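Local coordinates for BF1531-like N-terminal domain-containing protein (Bacteroides fragilis, PDB 3SLR), which is of unknown function but binds magnesium in a HAD-like phosphatase domain and may hydrolyse ester bonds, at residues 87-92 against 126-131; 303-308 against 318-323. One frame throughout, in Å; residues are numbered along the deposited sequence.

Contact 1 of 2, residues 87-92 against 126-131; sequences HKLLEK and YNYPEI
Ile-131 reaches from the loop over the first turn of segment 87-92 and uses its two branches separately. The methyl at the end of the longer branch, CD1, comes down on the helix backbone, 3.8 Å from His-87 N and nearly as close to His-87 CA. The imidazole stands obliquely beside that methyl, with ND1 4.3 Å from Ile-131 CD1, although the CB of His-87 leaves the backbone away from the loop. The shorter branch, CG2, touches Leu-90 CD2 at 4.0 Å, the two side chains crossing at a slant. The fork at CB supplies the two branches, and a chi1 of -60°, with CG1 anti to the carbonyl carbon of Ile-131 and CG2 anti to its backbone N, sends the longer one to His-87 and the shorter one to Leu-90.

A second apolar meeting lies farther back in the loop, where Leu-89 and Tyr-128 cross at about a right angle. Leu-89 CD2 approaches the phenol obliquely and ends 4.1 Å from Tyr-128 CE2. No hydrogen bond joins the two segments; the ring's hydroxyl is instead hydrogen-bonded to Tyr-125 OH and Arg-108 NH1, which should help fix the ring.

The contact packs the loop after strand 122-126 against helix 86-94. The five-stranded parallel sheet flanked by helices is consistent with the SGNH-hydrolase-like alpha/beta fold of the FkbH N-terminal domain. Next to the contact Thr-86 OG1 is hydrogen-bonded to Pro-129 O, and helix 147-164 touches Leu-89, Leu-90 and Tyr-128 through Leu-151, Phe-147 and Leu-154.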
ATOM      1  N   HIS A  87       1.401  20.532  -3.906  1.00 13.37           N
ATOM      2  CA  HIS A  87       2.013  21.812  -3.584  1.00 13.85           C
ATOM      3  C   HIS A  87       2.243  22.695  -4.810  1.00 13.50           C
ATOM      4  O   HIS A  87       1.974  23.901  -4.782  1.00 13.86           O
ATOM      5  CB  HIS A  87       3.334  21.587  -2.832  1.00 13.70           C
ATOM      6  CG  HIS A  87       3.801  22.789  -2.074  1.00 16.27           C
ATOM      7  ND1 HIS A  87       3.577  22.947  -0.721  1.00 15.56           N
ATOM      8  CD2 HIS A  87       4.431  23.916  -2.487  1.00 15.59           C
ATOM      9  CE1 HIS A  87       4.069  24.109  -0.330  1.00 18.43           C
ATOM     10  NE2 HIS A  87       4.601  24.714  -1.379  1.00 17.42           N
ATOM     11  N   LYS A  88       2.755  22.100  -5.877  1.00 12.65           N
ATOM     12  CA  LYS A  88       3.058  22.854  -7.090  1.00 13.49           C
ATOM     13  C   LYS A  88       1.784  23.176  -7.872  1.00 14.01           C
ATOM     14  O   LYS A  88       1.694  24.231  -8.513  1.00 13.82           O
ATOM     15  CB  LYS A  88       4.082  22.109  -7.962  1.00 14.33           C
ATOM     16  CG  LYS A  88       5.466  21.997  -7.306  1.00 13.97           C
ATOM     17  CD  LYS A  88       6.131  23.377  -7.145  1.00 18.03           C
ATOM     18  CE  LYS A  88       7.427  23.273  -6.327  1.00 17.37           C
ATOM     19  NZ  LYS A  88       8.163  24.585  -6.281  1.00 20.27           N
ATOM     20  N   LEU A  89       0.796  22.289  -7.796  1.00 13.53           N
ATOM     21  CA  LEU A  89      -0.493  22.530  -8.443  1.00 11.80           C
ATOM     22  C   LEU A  89      -1.213  23.683  -7.734  1.00 13.94           C
ATOM     23  O   LEU A  89      -1.886  24.490  -8.371  1.00 14.52           O
ATOM     24  CB  LEU A  89      -1.364  21.263  -8.430  1.00 14.56           C
ATOM     25  CG  LEU A  89      -2.704  21.351  -9.185  1.00 15.44           C
ATOM     26  CD1 LEU A  89      -2.474  21.472 -10.690  1.00 16.98           C
ATOM     27  CD2 LEU A  89      -3.587  20.153  -8.877  1.00 17.19           C
ATOM     28  N   LEU A  90      -1.066  23.740  -6.411  1.00 12.54           N
ATOM     29  CA  LEU A  90      -1.614  24.827  -5.600  1.00 13.78           C
ATOM     30  C   LEU A  90      -1.043  26.160  -6.071  1.00 15.89           C
ATOM     31  O   LEU A  90      -1.774  27.141  -6.229  1.00 13.42           O
ATOM     32  CB  LEU A  90      -1.263  24.606  -4.125  1.00 15.11           C
ATOM     33  CG  LEU A  90      -1.902  25.533  -3.092  1.00 16.37           C
ATOM     34  CD1 LEU A  90      -3.375  25.245  -3.001  1.00 18.63           C
ATOM     35  CD2 LEU A  90      -1.236  25.324  -1.723  1.00 16.99           C
ATOM     36  N   GLU A  91       0.268  26.202  -6.314  1.00 12.34           N
ATOM     37  CA  GLU A  91       0.874  27.419  -6.838  1.00 13.99           C
ATOM     38  C   GLU A  91       0.330  27.763  -8.223  1.00 13.80           C
ATOM     39  O   GLU A  91      -0.009  28.917  -8.500  1.00 15.46           O
ATOM     40  CB  GLU A  91       2.398  27.318  -6.871  1.00 12.58           C
ATOM     41  CG  GLU A  91       3.011  28.528  -7.566  1.00 15.88           C
ATOM     42  CD  GLU A  91       4.503  28.661  -7.353  1.00 19.32           C
ATOM     43  OE1 GLU A  91       5.212  27.646  -7.447  1.00 19.30           O
ATOM     44  OE2 GLU A  91       4.966  29.791  -7.106  1.00 21.48           O
ATOM     45  N   LYS A  92       0.242  26.768  -9.095  1.00 15.64           N
ATOM     46  CA  LYS A  92      -0.294  26.974 -10.442  1.00 13.45           C
ATOM     47  C   LYS A  92      -1.686  27.600 -10.396  1.00 16.67           C
ATOM     48  O   LYS A  92      -1.976  28.578 -11.090  1.00 16.48           O
ATOM     49  CB  LYS A  92      -0.319  25.642 -11.196  1.00 15.89           C
ATOM     50  CG  LYS A  92      -0.796  25.711 -12.632  1.00 22.75           C
ATOM     51  CD  LYS A  92      -0.629  24.340 -13.309  1.00 25.84           C
ATOM     52  CE  LYS A  92      -0.927  24.399 -14.795  1.00 32.07           C
ATOM     53  NZ  LYS A  92      -2.260  24.998 -15.035  1.00 35.48           N
ATOM     54  N   TYR A 126       1.273   9.294  -8.884  1.00 13.80           N
ATOM     55  CA  TYR A 126       0.851   9.663  -7.529  1.00 14.78           C
ATOM     56  C   TYR A 126      -0.348  10.594  -7.591  1.00 13.10           C
ATOM     57  O   TYR A 126      -0.293  11.613  -8.267  1.00 13.69           O
ATOM     58  CB  TYR A 126       1.984  10.359  -6.753  1.00 12.79           C
ATOM     59  CG  TYR A 126       3.223   9.508  -6.594  1.00 14.32           C
ATOM     60  CD1 TYR A 126       4.389   9.814  -7.278  1.00 14.01           C
ATOM     61  CD2 TYR A 126       3.218   8.378  -5.769  1.00 16.71           C
ATOM     62  CE1 TYR A 126       5.526   9.029  -7.141  1.00 15.82           C
ATOM     63  CE2 TYR A 126       4.354   7.586  -5.637  1.00 14.92           C
ATOM     64  CZ  TYR A 126       5.503   7.918  -6.321  1.00 15.46           C
ATOM     65  OH  TYR A 126       6.640   7.129  -6.197  1.00 16.19           O
ATOM     66  N   ASN A 127      -1.434  10.248  -6.904  1.00 12.84           N
ATOM     67  CA  ASN A 127      -2.554  11.171  -6.810  1.00 13.01           C
ATOM     68  C   ASN A 127      -2.272  12.242  -5.764  1.00 13.49           C
ATOM     69  O   ASN A 127      -1.144  12.346  -5.261  1.00 13.21           O
ATOM     70  CB  ASN A 127      -3.901  10.449  -6.582  1.00 12.53           C
ATOM     71  CG  ASN A 127      -3.964   9.696  -5.267  1.00 16.81           C
ATOM     72  OD1 ASN A 127      -3.001   9.691  -4.481  1.00 13.76           O
ATOM     73  ND2 ASN A 127      -5.112   9.049  -5.011  1.00 15.63           N
ATOM     74  N   TYR A 128      -3.285  13.036  -5.436  1.00 13.79           N
ATOM     75  CA  TYR A 128      -3.061  14.330  -4.782  1.00 15.28           C
ATOM     76  C   TYR A 128      -3.647  14.440  -3.370  1.00 11.88           C
ATOM     77  O   TYR A 128      -4.861  14.564  -3.203  1.00 14.00           O
ATOM     78  CB  TYR A 128      -3.661  15.450  -5.646  1.00 15.07           C
ATOM     79  CG  TYR A 128      -3.065  15.583  -7.038  1.00 12.44           C
ATOM     80  CD1 TYR A 128      -3.583  14.870  -8.113  1.00 12.95           C
ATOM     81  CD2 TYR A 128      -2.004  16.450  -7.274  1.00 12.67           C
ATOM     82  CE1 TYR A 128      -3.028  14.999  -9.397  1.00 14.73           C
ATOM     83  CE2 TYR A 128      -1.468  16.608  -8.537  1.00 15.10           C
ATOM     84  CZ  TYR A 128      -1.978  15.878  -9.593  1.00 15.42           C
ATOM     85  OH  TYR A 128      -1.418  16.037 -10.841  1.00 15.40           O
ATOM     86  N   PRO A 129      -2.786  14.427  -2.337  1.00 12.36           N
ATOM     87  CA  PRO A 129      -3.330  14.702  -0.999  1.00 12.28           C
ATOM     88  C   PRO A 129      -3.853  16.133  -0.932  1.00 12.27           C
ATOM     89  O   PRO A 129      -3.227  17.055  -1.471  1.00 13.96           O
ATOM     90  CB  PRO A 129      -2.116  14.568  -0.070  1.00 13.94           C
ATOM     91  CG  PRO A 129      -1.030  13.905  -0.903  1.00 17.22           C
ATOM     92  CD  PRO A 129      -1.326  14.235  -2.337  1.00 15.37           C
ATOM     93  N   GLU A 130      -4.979  16.338  -0.266  1.00 11.75           N
ATOM     94  CA  GLU A 130      -5.544  17.682  -0.240  1.00 12.65           C
ATOM     95  C   GLU A 130      -4.710  18.630   0.623  1.00 15.69           C
ATOM     96  O   GLU A 130      -4.361  18.305   1.754  1.00 15.64           O
ATOM     97  CB  GLU A 130      -6.996  17.660   0.242  1.00 13.39           C
ATOM     98  CG  GLU A 130      -7.626  19.075   0.318  1.00 16.07           C
ATOM     99  CD  GLU A 130      -9.073  19.057   0.771  1.00 18.07           C
ATOM    100  OE1 GLU A 130      -9.683  17.966   0.764  1.00 19.45           O
ATOM    101  OE2 GLU A 130      -9.597  20.140   1.138  1.00 19.17           O
ATOM    102  N   ILE A 131      -4.368  19.791   0.073  1.00 15.68           N
ATOM    103  CA  ILE A 131      -3.928  20.899   0.910  1.00 13.64           C
ATOM    104  C   ILE A 131      -5.106  21.861   0.981  1.00 13.60           C
ATOM    105  O   ILE A 131      -5.489  22.452  -0.022  1.00 15.81           O
ATOM    106  CB  ILE A 131      -2.681  21.614   0.345  1.00 14.39           C
ATOM    107  CG1 ILE A 131      -1.499  20.640   0.237  1.00 14.94           C
ATOM    108  CG2 ILE A 131      -2.319  22.834   1.221  1.00 15.63           C
ATOM    109  CD1 ILE A 131      -0.338  21.193  -0.576  1.00 16.89           C
TER

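Contact 2 of 2, residues 303-308 against 318-323; sequences IAVFVA and RTIQRT
Val-305 and Val-307 on strand segment 305-308 face Ile-320 and Thr-323 of helix segment 318-323, the two axes passing 9.5 Å apart and running nearly antiparallel, at 162°. This is the geometry expected of a helix laid over a parallel sheet directly after the strand that precedes it.

Ile-320, the buried member of the group, is met by both valines. Val-307 brings CG2 to 3.7 Å from Ile-320 CG1, and the same methyl also touches Ile-320 CD1. Val-305 touches the same methylene, its CG1 lying 4.0 Å from Ile-320 CG1. Both valines cross obliquely to the isoleucine, so that its longer branch is touched from two strand positions, 305 and 307, that face the helix, with Phe-306 between them turned away.

At the solvent-exposed Thr-323 the approach changes. Its methyl meets Val-305 tip to tip, with Thr-323 CG2 4.0 Å from Val-305 CG2. A chi1 of -59° sets this methyl anti to the backbone N of Thr-323 and brings the hydroxyl round beside that N. From there OG1 donates to Thr-319 O one turn earlier, at 2.8 Å. The donor lies above the carbonyl plane, 37° out of it, while Thr-323 N reaches the same oxygen from the opposite face. The threonine therefore offers carbon to the strand and satisfies its hydroxyl within the helix.

Strand 305-309 forms one edge of the four-stranded parallel sheet, probably the Rossmann-like core of the HAD-type domain, and is joined by backbone hydrogen bonds to strand 274-280. Phe-306 packs on helix 283-292, including an edge-to-face meeting with Phe-290, so helices cover both sides of this edge strand.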
ATOM      1  N   ILE A 303     -13.080 -20.004   5.472  1.00 22.94           N
ATOM      2  CA  ILE A 303     -11.753 -20.542   5.734  1.00 21.04           C
ATOM      3  C   ILE A 303     -11.446 -21.720   4.806  1.00 21.43           C
ATOM      4  O   ILE A 303     -12.086 -22.773   4.886  1.00 21.69           O
ATOM      5  CB  ILE A 303     -11.615 -20.991   7.204  1.00 20.60           C
ATOM      6  CG1 ILE A 303     -12.082 -19.892   8.174  1.00 20.91           C
ATOM      7  CG2 ILE A 303     -10.191 -21.410   7.492  1.00 18.59           C
ATOM      8  CD1 ILE A 303     -11.210 -18.658   8.179  1.00 20.94           C
ATOM      9  N   ALA A 304     -10.459 -21.541   3.932  1.00 17.23           N
ATOM     10  CA  ALA A 304     -10.108 -22.565   2.942  1.00 21.13           C
ATOM     11  C   ALA A 304      -9.413 -23.790   3.538  1.00 19.91           C
ATOM     12  O   ALA A 304      -9.682 -24.919   3.135  1.00 20.05           O
ATOM     13  CB  ALA A 304      -9.245 -21.960   1.843  1.00 18.85           C
ATOM     14  N   VAL A 305      -8.510 -23.562   4.483  1.00 19.81           N
ATOM     15  CA  VAL A 305      -7.795 -24.646   5.142  1.00 19.15           C
ATOM     16  C   VAL A 305      -7.753 -24.331   6.617  1.00 22.02           C
ATOM     17  O   VAL A 305      -7.296 -23.259   7.002  1.00 19.61           O
ATOM     18  CB  VAL A 305      -6.340 -24.766   4.636  1.00 18.31           C
ATOM     19  CG1 VAL A 305      -5.689 -26.016   5.196  1.00 21.05           C
ATOM     20  CG2 VAL A 305      -6.306 -24.774   3.113  1.00 20.72           C
ATOM     21  N   PHE A 306      -8.239 -25.257   7.439  1.00 19.01           N
ATOM     22  CA  PHE A 306      -8.350 -25.021   8.872  1.00 19.97           C
ATOM     23  C   PHE A 306      -7.453 -26.002   9.614  1.00 20.65           C
ATOM     24  O   PHE A 306      -7.744 -27.201   9.682  1.00 20.85           O
ATOM     25  CB  PHE A 306      -9.816 -25.171   9.305  1.00 17.65           C
ATOM     26  CG  PHE A 306     -10.149 -24.517  10.628  1.00 20.06           C
ATOM     27  CD1 PHE A 306      -9.610 -24.992  11.812  1.00 18.72           C
ATOM     28  CD2 PHE A 306     -11.025 -23.445  10.684  1.00 20.70           C
ATOM     29  CE1 PHE A 306      -9.924 -24.394  13.029  1.00 19.47           C
ATOM     30  CE2 PHE A 306     -11.346 -22.842  11.900  1.00 21.44           C
ATOM     31  CZ  PHE A 306     -10.789 -23.314  13.069  1.00 20.02           C
ATOM     32  N   VAL A 307      -6.349 -25.499  10.155  1.00 16.27           N
ATOM     33  CA  VAL A 307      -5.387 -26.353  10.847  1.00 19.65           C
ATOM     34  C   VAL A 307      -5.304 -25.961  12.308  1.00 20.96           C
ATOM     35  O   VAL A 307      -4.837 -24.877  12.641  1.00 18.85           O
ATOM     36  CB  VAL A 307      -3.973 -26.259  10.219  1.00 18.31           C
ATOM     37  CG1 VAL A 307      -2.982 -27.137  10.987  1.00 15.81           C
ATOM     38  CG2 VAL A 307      -4.016 -26.652   8.759  1.00 19.46           C
ATOM     39  N   ALA A 308      -5.803 -26.833  13.177  1.00 18.22           N
ATOM     40  CA  ALA A 308      -5.705 -26.631  14.613  1.00 19.56           C
ATOM     41  C   ALA A 308      -5.192 -27.919  15.240  1.00 20.40           C
ATOM     42  O   ALA A 308      -5.861 -28.949  15.188  1.00 22.31           O
ATOM     43  CB  ALA A 308      -7.081 -26.269  15.208  1.00 19.66           C
ATOM     44  N   ARG A 318       3.657 -25.442   6.347  0.57 18.54           N
ATOM     45  CA  ARG A 318       4.053 -26.260   5.206  0.57 19.27           C
ATOM     46  C   ARG A 318       2.869 -27.089   4.723  0.57 18.78           C
ATOM     47  O   ARG A 318       2.625 -27.194   3.521  0.57 19.67           O
ATOM     48  CB  ARG A 318       5.261 -27.133   5.547  0.57 20.40           C
ATOM     49  CG  ARG A 318       6.476 -26.316   5.959  0.57 22.05           C
ATOM     50  CD  ARG A 318       7.715 -27.177   6.176  0.57 23.24           C
ATOM     51  NE  ARG A 318       8.761 -26.390   6.820  0.57 28.01           N
ATOM     52  CZ  ARG A 318       9.013 -26.403   8.124  0.57 26.03           C
ATOM     53  NH1 ARG A 318       8.311 -27.182   8.929  0.57 27.97           N
ATOM     54  NH2 ARG A 318       9.979 -25.646   8.620  0.57 27.62           N
ATOM     55  N   THR A 319       2.108 -27.647   5.663  1.00 19.20           N
ATOM     56  CA  THR A 319       0.929 -28.429   5.316  1.00 18.82           C
ATOM     57  C   THR A 319      -0.060 -27.574   4.528  1.00 19.32           C
ATOM     58  O   THR A 319      -0.560 -27.980   3.476  1.00 19.05           O
ATOM     59  CB  THR A 319       0.259 -29.024   6.572  1.00 23.02           C
ATOM     60  OG1 THR A 319       1.153 -29.966   7.176  1.00 21.21           O
ATOM     61  CG2 THR A 319      -1.036 -29.726   6.205  1.00 21.10           C
ATOM     62  N   ILE A 320      -0.325 -26.377   5.037  1.00 18.26           N
ATOM     63  CA  ILE A 320      -1.196 -25.437   4.353  1.00 17.73           C
ATOM     64  C   ILE A 320      -0.677 -25.096   2.945  1.00 19.05           C
ATOM     65  O   ILE A 320      -1.432 -25.142   1.971  1.00 21.26           O
ATOM     66  CB  ILE A 320      -1.368 -24.153   5.184  1.00 18.39           C
ATOM     67  CG1 ILE A 320      -2.189 -24.463   6.440  1.00 23.29           C
ATOM     68  CG2 ILE A 320      -2.034 -23.074   4.335  1.00 18.96           C
ATOM     69  CD1 ILE A 320      -2.115 -23.396   7.504  1.00 18.63           C
ATOM     70  N   GLN A 321       0.607 -24.767   2.846  1.00 16.77           N
ATOM     71  CA  GLN A 321       1.217 -24.409   1.564  1.00 19.25           C
ATOM     72  C   GLN A 321       1.060 -25.540   0.556  1.00 22.37           C
ATOM     73  O   GLN A 321       0.731 -25.314  -0.610  1.00 20.72           O
ATOM     74  CB  GLN A 321       2.698 -24.071   1.756  1.00 19.95           C
ATOM     75  CG  GLN A 321       3.417 -23.546   0.516  1.00 18.51           C
ATOM     76  CD  GLN A 321       3.906 -24.649  -0.420  1.00 22.84           C
ATOM     77  OE1 GLN A 321       4.124 -25.789  -0.009  1.00 23.87           O
ATOM     78  NE2 GLN A 321       4.065 -24.308  -1.690  1.00 26.00           N
ATOM     79  N   ARG A 322       1.269 -26.764   1.022  1.00 19.29           N
ATOM     80  CA  ARG A 322       1.214 -27.913   0.134  1.00 21.49           C
ATOM     81  C   ARG A 322      -0.207 -28.148  -0.338  1.00 22.15           C
ATOM     82  O   ARG A 322      -0.426 -28.544  -1.481  1.00 23.98           O
ATOM     83  CB  ARG A 322       1.797 -29.139   0.830  1.00 21.71           C
ATOM     84  CG  ARG A 322       3.297 -29.001   1.032  1.00 27.32           C
ATOM     85  CD  ARG A 322       3.847 -29.931   2.093  1.00 26.96           C
ATOM     86  NE  ARG A 322       5.261 -29.654   2.350  1.00 26.67           N
ATOM     87  CZ  ARG A 322       6.035 -30.395   3.138  1.00 27.70           C
ATOM     88  NH1 ARG A 322       5.536 -31.466   3.736  1.00 26.96           N
ATOM     89  NH2 ARG A 322       7.308 -30.071   3.320  1.00 27.23           N
ATOM     90  N   THR A 323      -1.172 -27.874   0.541  1.00 19.91           N
ATOM     91  CA  THR A 323      -2.582 -28.031   0.217  1.00 21.29           C
ATOM     92  C   THR A 323      -3.010 -27.030  -0.855  1.00 24.32           C
ATOM     93  O   THR A 323      -3.753 -27.367  -1.784  1.00 22.95           O
ATOM     94  CB  THR A 323      -3.461 -27.839   1.478  1.00 25.06           C
ATOM     95  OG1 THR A 323      -3.090 -28.803   2.472  1.00 26.85           O
ATOM     96  CG2 THR A 323      -4.935 -28.009   1.145  1.00 25.09           C
TER

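Overall arrangement
Following the chain from the N terminus, contact 1 closes first: helix 104-118 and most of strand 122-126 lie between its segments, and its second segment runs from the end of that strand into the loop after it. This belongs to the FkbH N-terminal domain. The chain then enters the four-stranded sheet of the HAD-like phosphatase domain, where Asp-228, Asp-230 and Asp-336 hold magnesium. Contact 2 ties helix 313-324 to edge strand 305-309 and closes a much shorter loop, at the start of a beta-alpha-beta crossover to strand 331-334 at the opposite edge. The contacts neither nest nor cross; the centres of contacts 1 and 2 are about 46 Å apart.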